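Local coordinates for protein glycinin A3B4 subunit (Glycine max, PDB 2D5F) that probably serves as a seed storage reserve, an 11S globulin of two cupin domains that assembles into hexamers in soybean, at residues Y65-V71 / D121-P127; L146-N151 / Q364-S368. One frame throughout, in Å; residues are numbered along the deposited sequence.

Contact 1 (Y65-V71 / D121-P127); sequences YPQMIIV and DVLVIPP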
ATOM      1  N   TYR B  65      20.390  12.847  -1.317  1.00 16.39           N
ATOM      2  CA  TYR B  65      19.054  13.345  -0.997  1.00 17.96           C
ATOM      3  C   TYR B  65      18.430  13.792  -2.305  1.00 13.11           C
ATOM      4  O   TYR B  65      19.128  13.993  -3.289  1.00 17.17           O
ATOM      5  CB  TYR B  65      19.112  14.523  -0.009  1.00 15.88           C
ATOM      6  CG  TYR B  65      20.239  15.498  -0.283  1.00 21.00           C
ATOM      7  CD1 TYR B  65      21.451  15.406   0.408  1.00 17.15           C
ATOM      8  CD2 TYR B  65      20.112  16.483  -1.265  1.00 16.97           C
ATOM      9  CE1 TYR B  65      22.512  16.268   0.129  1.00 16.40           C
ATOM     10  CE2 TYR B  65      21.165  17.347  -1.555  1.00 17.48           C
ATOM     11  CZ  TYR B  65      22.364  17.233  -0.856  1.00 15.63           C
ATOM     12  OH  TYR B  65      23.416  18.074  -1.158  1.00 22.97           O
ATOM     13  N   PRO B  66      17.103  13.918  -2.349  1.00 17.10           N
ATOM     14  CA  PRO B  66      16.560  14.353  -3.635  1.00 20.31           C
ATOM     15  C   PRO B  66      16.700  15.852  -3.853  1.00 20.46           C
ATOM     16  O   PRO B  66      16.912  16.615  -2.910  1.00 12.95           O
ATOM     17  CB  PRO B  66      15.105  13.889  -3.577  1.00 21.82           C
ATOM     18  CG  PRO B  66      14.785  13.890  -2.139  1.00 22.83           C
ATOM     19  CD  PRO B  66      16.044  13.405  -1.462  1.00 23.25           C
ATOM     20  N   GLN B  67      16.635  16.253  -5.119  1.00 22.69           N
ATOM     21  CA  GLN B  67      16.703  17.660  -5.489  1.00 21.62           C
ATOM     22  C   GLN B  67      15.498  17.917  -6.377  1.00 16.57           C
ATOM     23  O   GLN B  67      15.122  17.065  -7.186  1.00 18.82           O
ATOM     24  CB  GLN B  67      17.958  17.979  -6.311  1.00 18.72           C
ATOM     25  CG  GLN B  67      19.286  17.839  -5.596  1.00 26.82           C
ATOM     26  CD  GLN B  67      20.460  18.166  -6.510  1.00 23.76           C
ATOM     27  OE1 GLN B  67      20.558  19.274  -7.039  1.00 25.27           O
ATOM     28  NE2 GLN B  67      21.350  17.198  -6.701  1.00 24.61           N
ATOM     29  N   MET B  68      14.878  19.073  -6.204  1.00 19.13           N
ATOM     30  CA  MET B  68      13.763  19.458  -7.055  1.00 14.36           C
ATOM     31  C   MET B  68      14.261  20.739  -7.705  1.00 15.88           C
ATOM     32  O   MET B  68      14.558  21.711  -7.022  1.00 17.60           O
ATOM     33  CB  MET B  68      12.502  19.727  -6.252  1.00 17.79           C
ATOM     34  CG  MET B  68      11.361  20.203  -7.130  1.00 24.89           C
ATOM     35  SD  MET B  68       9.802  20.219  -6.264  1.00 23.43           S
ATOM     36  CE  MET B  68       9.163  18.644  -6.775  1.00 26.52           C
ATOM     37  N   ILE B  69      14.369  20.722  -9.027  1.00 18.66           N
ATOM     38  CA  ILE B  69      14.888  21.863  -9.764  1.00 22.60           C
ATOM     39  C   ILE B  69      13.863  22.506 -10.688  1.00 20.99           C
ATOM     40  O   ILE B  69      13.083  21.816 -11.346  1.00 23.76           O
ATOM     41  CB  ILE B  69      16.079  21.427 -10.630  1.00 15.51           C
ATOM     42  CG1 ILE B  69      17.056  20.606  -9.787  1.00 22.95           C
ATOM     43  CG2 ILE B  69      16.781  22.644 -11.221  1.00 22.31           C
ATOM     44  CD1 ILE B  69      18.101  19.881 -10.607  1.00 18.52           C
ATOM     45  N   ILE B  70      13.851  23.832 -10.721  1.00 19.36           N
ATOM     46  CA  ILE B  70      12.963  24.533 -11.629  1.00 19.95           C
ATOM     47  C   ILE B  70      13.862  25.296 -12.592  1.00 18.87           C
ATOM     48  O   ILE B  70      14.769  26.015 -12.174  1.00 20.67           O
ATOM     49  CB  ILE B  70      12.002  25.517 -10.911  1.00 21.44           C
ATOM     50  CG1 ILE B  70      11.074  26.146 -11.959  1.00 24.95           C
ATOM     51  CG2 ILE B  70      12.778  26.583 -10.151  1.00 25.46           C
ATOM     52  CD1 ILE B  70       9.942  26.963 -11.394  1.00 22.52           C
ATOM     53  N   VAL B  71      13.638  25.089 -13.882  1.00 21.80           N
ATOM     54  CA  VAL B  71      14.416  25.759 -14.913  1.00 24.26           C
ATOM     55  C   VAL B  71      13.734  27.086 -15.157  1.00 20.77           C
ATOM     56  O   VAL B  71      12.601  27.116 -15.628  1.00 23.59           O
ATOM     57  CB  VAL B  71      14.416  24.959 -16.231  1.00 21.64           C
ATOM     58  CG1 VAL B  71      15.268  25.667 -17.265  1.00 23.04           C
ATOM     59  CG2 VAL B  71      14.931  23.557 -15.990  1.00 22.94           C
ATOM     60  N   ASP B 121       9.896  24.211 -16.529  1.00 19.37           N
ATOM     61  CA  ASP B 121       9.903  22.795 -16.171  1.00 24.13           C
ATOM     62  C   ASP B 121      10.563  22.550 -14.823  1.00 22.33           C
ATOM     63  O   ASP B 121      11.473  23.267 -14.417  1.00 19.50           O
ATOM     64  CB  ASP B 121      10.669  21.962 -17.207  1.00 22.72           C
ATOM     65  CG  ASP B 121       9.883  21.724 -18.481  1.00 32.67           C
ATOM     66  OD1 ASP B 121      10.475  21.148 -19.416  1.00 33.91           O
ATOM     67  OD2 ASP B 121       8.692  22.096 -18.554  1.00 35.58           O
ATOM     68  N   VAL B 122      10.086  21.519 -14.140  1.00 21.32           N
ATOM     69  CA  VAL B 122      10.641  21.114 -12.862  1.00 19.36           C
ATOM     70  C   VAL B 122      11.305  19.776 -13.137  1.00 23.61           C
ATOM     71  O   VAL B 122      10.756  18.946 -13.868  1.00 25.14           O
ATOM     72  CB  VAL B 122       9.549  20.922 -11.797  1.00 24.84           C
ATOM     73  CG1 VAL B 122      10.118  20.172 -10.586  1.00 25.20           C
ATOM     74  CG2 VAL B 122       9.012  22.275 -11.364  1.00 18.94           C
ATOM     75  N   LEU B 123      12.492  19.582 -12.577  1.00 21.45           N
ATOM     76  CA  LEU B 123      13.228  18.334 -12.745  1.00 25.29           C
ATOM     77  C   LEU B 123      13.426  17.768 -11.346  1.00 23.47           C
ATOM     78  O   LEU B 123      13.543  18.522 -10.378  1.00 25.81           O
ATOM     79  CB  LEU B 123      14.604  18.591 -13.383  1.00 28.63           C
ATOM     80  CG  LEU B 123      14.710  19.530 -14.593  1.00 30.22           C
ATOM     81  CD1 LEU B 123      16.179  19.710 -14.967  1.00 31.14           C
ATOM     82  CD2 LEU B 123      13.929  18.966 -15.765  1.00 30.83           C
ATOM     83  N   VAL B 124      13.467  16.447 -11.235  1.00 20.64           N
ATOM     84  CA  VAL B 124      13.664  15.810  -9.939  1.00 15.49           C
ATOM     85  C   VAL B 124      14.854  14.868 -10.016  1.00 14.04           C
ATOM     86  O   VAL B 124      14.910  14.018 -10.903  1.00 18.28           O
ATOM     87  CB  VAL B 124      12.411  14.995  -9.526  1.00 25.40           C
ATOM     88  CG1 VAL B 124      12.630  14.350  -8.171  1.00 22.46           C
ATOM     89  CG2 VAL B 124      11.186  15.899  -9.503  1.00 25.09           C
ATOM     90  N   ILE B 125      15.808  15.021  -9.101  1.00 14.31           N
ATOM     91  CA  ILE B 125      16.983  14.148  -9.073  1.00 15.11           C
ATOM     92  C   ILE B 125      16.849  13.164  -7.909  1.00 16.50           C
ATOM     93  O   ILE B 125      16.778  13.578  -6.755  1.00 18.90           O
ATOM     94  CB  ILE B 125      18.292  14.927  -8.842  1.00 14.28           C
ATOM     95  CG1 ILE B 125      18.379  16.149  -9.769  1.00 22.54           C
ATOM     96  CG2 ILE B 125      19.479  13.991  -9.056  1.00 15.72           C
ATOM     97  CD1 ILE B 125      18.309  15.823 -11.244  1.00 17.56           C
ATOM     98  N   PRO B 126      16.808  11.850  -8.193  1.00 20.01           N
ATOM     99  CA  PRO B 126      16.685  10.857  -7.117  1.00 15.76           C
ATOM    100  C   PRO B 126      17.971  10.762  -6.293  1.00 22.39           C
ATOM    101  O   PRO B 126      19.066  11.015  -6.802  1.00 19.66           O
ATOM    102  CB  PRO B 126      16.418   9.552  -7.865  1.00 14.42           C
ATOM    103  CG  PRO B 126      15.803   9.997  -9.161  1.00 18.98           C
ATOM    104  CD  PRO B 126      16.632  11.214  -9.511  1.00 18.73           C
ATOM    105  N   PRO B 127      17.854  10.393  -5.010  1.00 19.43           N
ATOM    106  CA  PRO B 127      19.045  10.275  -4.164  1.00 19.96           C
ATOM    107  C   PRO B 127      19.989   9.210  -4.723  1.00 16.80           C
ATOM    108  O   PRO B 127      19.548   8.140  -5.156  1.00 14.88           O
ATOM    109  CB  PRO B 127      18.474   9.864  -2.805  1.00 15.08           C
ATOM    110  CG  PRO B 127      17.069  10.411  -2.831  1.00 21.26           C
ATOM    111  CD  PRO B 127      16.626  10.125  -4.236  1.00 19.13           C
TER
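Strands 67-71 and 121-125 pair antiparallel inside one sheet of the N-terminal cupin barrel, from Gln67 against Ile125 to Val71 against Asp121. Five backbone bonds hold them. Ile69 and Leu123 form a hydrogen-bonded pair, joined both ways: Ile69 N gives a nearly straight bond (178°) to Leu123 O at 2.7 Å, and Leu123 N returns one to Ile69 O. Gln67 and Ile125 repeat this pair of hydrogen bonds. Met68-Val124 is the non-hydrogen-bonded pair between them, and Ile70-Val122 the next, before a last bond from Val71 N to Asp121 O.

Side chains of Gln67, Ile69, Leu123 and Ile125 share one face. With CG1 anti to its carbonyl carbon (chi1 -49°), Ile69 carries CD1 diagonally back along the strand to CG1 of Ile125, 3.8 Å away, and CB of Gln67 covers the same Ile125 CG1 at 3.9 Å. The amide oxygen of Gln67 is taken by Arg50 and Ser145. On the opposite face, Met68 lays its CG on CG1 of Val122 at 3.7 Å. Beyond the strand ends two prolines meet tightly, Pro66 CD to Pro127 CG at 3.4 Å.

Strand 141-147 continues the sheet beside 67-71, and strand 332-334 beside 121-125. Helix 362-365 covers the Met68 and Val124 face, Leu362 reaching Met68 and Phe365 lying on Pro66 and Pro127.

Contact 2 (L146-N151 / Q364-S368); sequences LLDTSN and QFGLS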
ATOM      1  N   LEU B 146      16.284  22.938  -5.219  1.00 19.66           N
ATOM      2  CA  LEU B 146      15.966  22.798  -3.811  1.00 17.59           C
ATOM      3  C   LEU B 146      16.669  21.505  -3.395  1.00 19.49           C
ATOM      4  O   LEU B 146      16.329  20.424  -3.891  1.00 17.53           O
ATOM      5  CB  LEU B 146      14.448  22.662  -3.611  1.00 19.49           C
ATOM      6  CG  LEU B 146      13.889  22.669  -2.174  1.00 23.91           C
ATOM      7  CD1 LEU B 146      14.308  21.404  -1.405  1.00 19.08           C
ATOM      8  CD2 LEU B 146      14.375  23.921  -1.454  1.00 19.89           C
ATOM      9  N   LEU B 147      17.674  21.628  -2.531  1.00 16.40           N
ATOM     10  CA  LEU B 147      18.423  20.474  -2.036  1.00 21.99           C
ATOM     11  C   LEU B 147      17.768  20.021  -0.729  1.00 19.42           C
ATOM     12  O   LEU B 147      17.986  20.612   0.326  1.00 19.99           O
ATOM     13  CB  LEU B 147      19.896  20.843  -1.788  1.00 17.90           C
ATOM     14  CG  LEU B 147      20.872  20.971  -2.976  1.00 21.83           C
ATOM     15  CD1 LEU B 147      20.376  21.982  -3.975  1.00 25.27           C
ATOM     16  CD2 LEU B 147      22.246  21.388  -2.461  1.00 20.77           C
ATOM     17  N   ASP B 148      16.955  18.976  -0.810  1.00 18.30           N
ATOM     18  CA  ASP B 148      16.244  18.460   0.353  1.00 13.83           C
ATOM     19  C   ASP B 148      17.155  17.642   1.276  1.00 19.98           C
ATOM     20  O   ASP B 148      16.979  16.434   1.425  1.00 18.70           O
ATOM     21  CB  ASP B 148      15.052  17.623  -0.130  1.00 13.53           C
ATOM     22  CG  ASP B 148      14.112  17.219   0.996  1.00 24.65           C
ATOM     23  OD1 ASP B 148      14.063  17.921   2.031  1.00 21.14           O
ATOM     24  OD2 ASP B 148      13.410  16.201   0.834  1.00 24.98           O
ATOM     25  N   THR B 149      18.117  18.320   1.901  1.00 21.53           N
ATOM     26  CA  THR B 149      19.081  17.686   2.801  1.00 20.48           C
ATOM     27  C   THR B 149      18.473  16.955   4.001  1.00 23.82           C
ATOM     28  O   THR B 149      19.025  15.961   4.461  1.00 25.55           O
ATOM     29  CB  THR B 149      20.090  18.717   3.364  1.00 22.50           C
ATOM     30  OG1 THR B 149      19.375  19.845   3.883  1.00 20.22           O
ATOM     31  CG2 THR B 149      21.058  19.183   2.283  1.00 19.95           C
ATOM     32  N   SER B 150      17.349  17.445   4.513  1.00 18.88           N
ATOM     33  CA  SER B 150      16.721  16.818   5.668  1.00 21.90           C
ATOM     34  C   SER B 150      15.846  15.620   5.305  1.00 21.15           C
ATOM     35  O   SER B 150      15.273  14.985   6.184  1.00 19.87           O
ATOM     36  CB  SER B 150      15.881  17.841   6.443  1.00 21.62           C
ATOM     37  OG  SER B 150      14.743  18.257   5.698  1.00 21.84           O
ATOM     38  N   ASN B 151      15.744  15.312   4.017  1.00 24.74           N
ATOM     39  CA  ASN B 151      14.922  14.182   3.584  1.00 22.40           C
ATOM     40  C   ASN B 151      15.284  12.905   4.340  1.00 22.50           C
ATOM     41  O   ASN B 151      16.454  12.621   4.578  1.00 15.21           O
ATOM     42  CB  ASN B 151      15.070  13.953   2.077  1.00 29.25           C
ATOM     43  CG  ASN B 151      14.203  12.806   1.573  1.00 22.47           C
ATOM     44  OD1 ASN B 151      14.626  11.652   1.551  1.00 21.04           O
ATOM     45  ND2 ASN B 151      12.978  13.123   1.189  1.00 34.69           N
ATOM     46  N   GLN B 364       8.162   9.036  -3.063  1.00 20.61           N
ATOM     47  CA  GLN B 364       9.296   8.549  -2.285  1.00 25.39           C
ATOM     48  C   GLN B 364      10.292   9.638  -1.889  1.00 26.86           C
ATOM     49  O   GLN B 364      11.113   9.424  -1.001  1.00 27.94           O
ATOM     50  CB  GLN B 364      10.042   7.455  -3.056  1.00 34.08           C
ATOM     51  CG  GLN B 364       9.250   6.168  -3.230  1.00 49.52           C
ATOM     52  CD  GLN B 364       8.669   5.649  -1.921  1.00 58.16           C
ATOM     53  OE1 GLN B 364       7.713   6.213  -1.382  1.00 62.45           O
ATOM     54  NE2 GLN B 364       9.250   4.575  -1.400  1.00 63.76           N
ATOM     55  N   PHE B 365      10.215  10.805  -2.526  1.00 23.73           N
ATOM     56  CA  PHE B 365      11.158  11.881  -2.227  1.00 20.76           C
ATOM     57  C   PHE B 365      10.662  12.958  -1.266  1.00 24.65           C
ATOM     58  O   PHE B 365      11.427  13.842  -0.876  1.00 22.90           O
ATOM     59  CB  PHE B 365      11.627  12.530  -3.526  1.00 18.35           C
ATOM     60  CG  PHE B 365      12.073  11.541  -4.563  1.00 24.73           C
ATOM     61  CD1 PHE B 365      12.800  10.407  -4.199  1.00 25.85           C
ATOM     62  CD2 PHE B 365      11.768  11.739  -5.904  1.00 29.76           C
ATOM     63  CE1 PHE B 365      13.215   9.485  -5.158  1.00 23.39           C
ATOM     64  CE2 PHE B 365      12.178  10.822  -6.875  1.00 27.78           C
ATOM     65  CZ  PHE B 365      12.904   9.690  -6.499  1.00 26.62           C
ATOM     66  N   GLY B 366       9.389  12.888  -0.890  1.00 19.89           N
ATOM     67  CA  GLY B 366       8.833  13.863   0.039  1.00 21.15           C
ATOM     68  C   GLY B 366       8.892  15.321  -0.396  1.00 25.36           C
ATOM     69  O   GLY B 366       9.138  16.216   0.423  1.00 20.12           O
ATOM     70  N   LEU B 367       8.655  15.576  -1.677  1.00 19.71           N
ATOM     71  CA  LEU B 367       8.687  16.942  -2.181  1.00 20.68           C
ATOM     72  C   LEU B 367       7.562  17.255  -3.150  1.00 17.49           C
ATOM     73  O   LEU B 367       7.093  16.390  -3.873  1.00 19.70           O
ATOM     74  CB  LEU B 367      10.014  17.217  -2.883  1.00 23.32           C
ATOM     75  CG  LEU B 367      11.264  17.401  -2.029  1.00 24.53           C
ATOM     76  CD1 LEU B 367      12.484  17.345  -2.923  1.00 22.58           C
ATOM     77  CD2 LEU B 367      11.195  18.736  -1.289  1.00 21.39           C
ATOM     78  N   SER B 368       7.135  18.510  -3.148  1.00 18.49           N
ATOM     79  CA  SER B 368       6.106  18.984  -4.063  1.00 16.44           C
ATOM     80  C   SER B 368       6.357  20.468  -4.272  1.00 14.00           C
ATOM     81  O   SER B 368       7.269  21.042  -3.677  1.00 13.92           O
ATOM     82  CB  SER B 368       4.700  18.741  -3.502  1.00 17.54           C
ATOM     83  OG  SER B 368       4.536  19.337  -2.239  1.00 23.86           O
TER
HETATM   84  O   HOH W   1      11.111  15.671   2.181  1.00 29.15           O
HETATM   85  O   HOH W   2      10.976  11.024   1.284  1.00 40.69           O
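Asp148 and Leu367 pack side by side where the turn leaving strand 141-147 of the first cupin domain meets the end of helix 362-365 of the second. Asp148 is the centre of an inverse gamma turn and starts a type I beta turn that closes at Asn151. The first torsion (chi1 -171°) swings the Asp148 carboxylate away from its own nitrogen, and the side chain runs past Leu367 in the opposite sense. Asp148 CB rests on Leu367 CD1 at 3.8 Å, its CG lies 4.0 Å from Leu367 CD2, and OD2 comes over Leu367 CG. Asp148 OD2 also accepts a bent bond (141°) from Asn151 ND2 at 3.1 Å, nearly in line with its C-O bond, and a hydrogen bond from a water that donates a second one to Gly366 O. Without the carboxylate, as with an alanine in its place, this water and the Asn151 amide would probably lose their shared acceptor, and Leu367 part of its cover. Leu146 adds a methyl contact with Leu367. A second bridge runs through Asn151, whose OD1 is held by Asn153: another water accepts from Asn151 ND2 at 2.9 Å and donates to Gln364 O at 2.8 Å.

In the fold
Contact 1 and the first segment of contact 2 lie in one sheet; the centres of the two contacts are about 9 Å apart. Strands 67-73 and 141-147 are neighbours in it: Leu146 N lies 2.8 Å from Met68 O, a probable hydrogen bond, and Asp148 N lies 3.2 Å from Pro66 O, another. The pairing of contact 1 thus leads straight into the strand end and turn of contact 2, which meets the second cupin domain. Phe365 ties them again, its CD2 packing on Val124 CG1 at 3.6 Å. On the other face of contact 1, the Ile69 side chain comes within about 4 Å of a bound carbonate, whose pocket includes Arg50 and Ala143; the ion probably came from the crystallisation liquor.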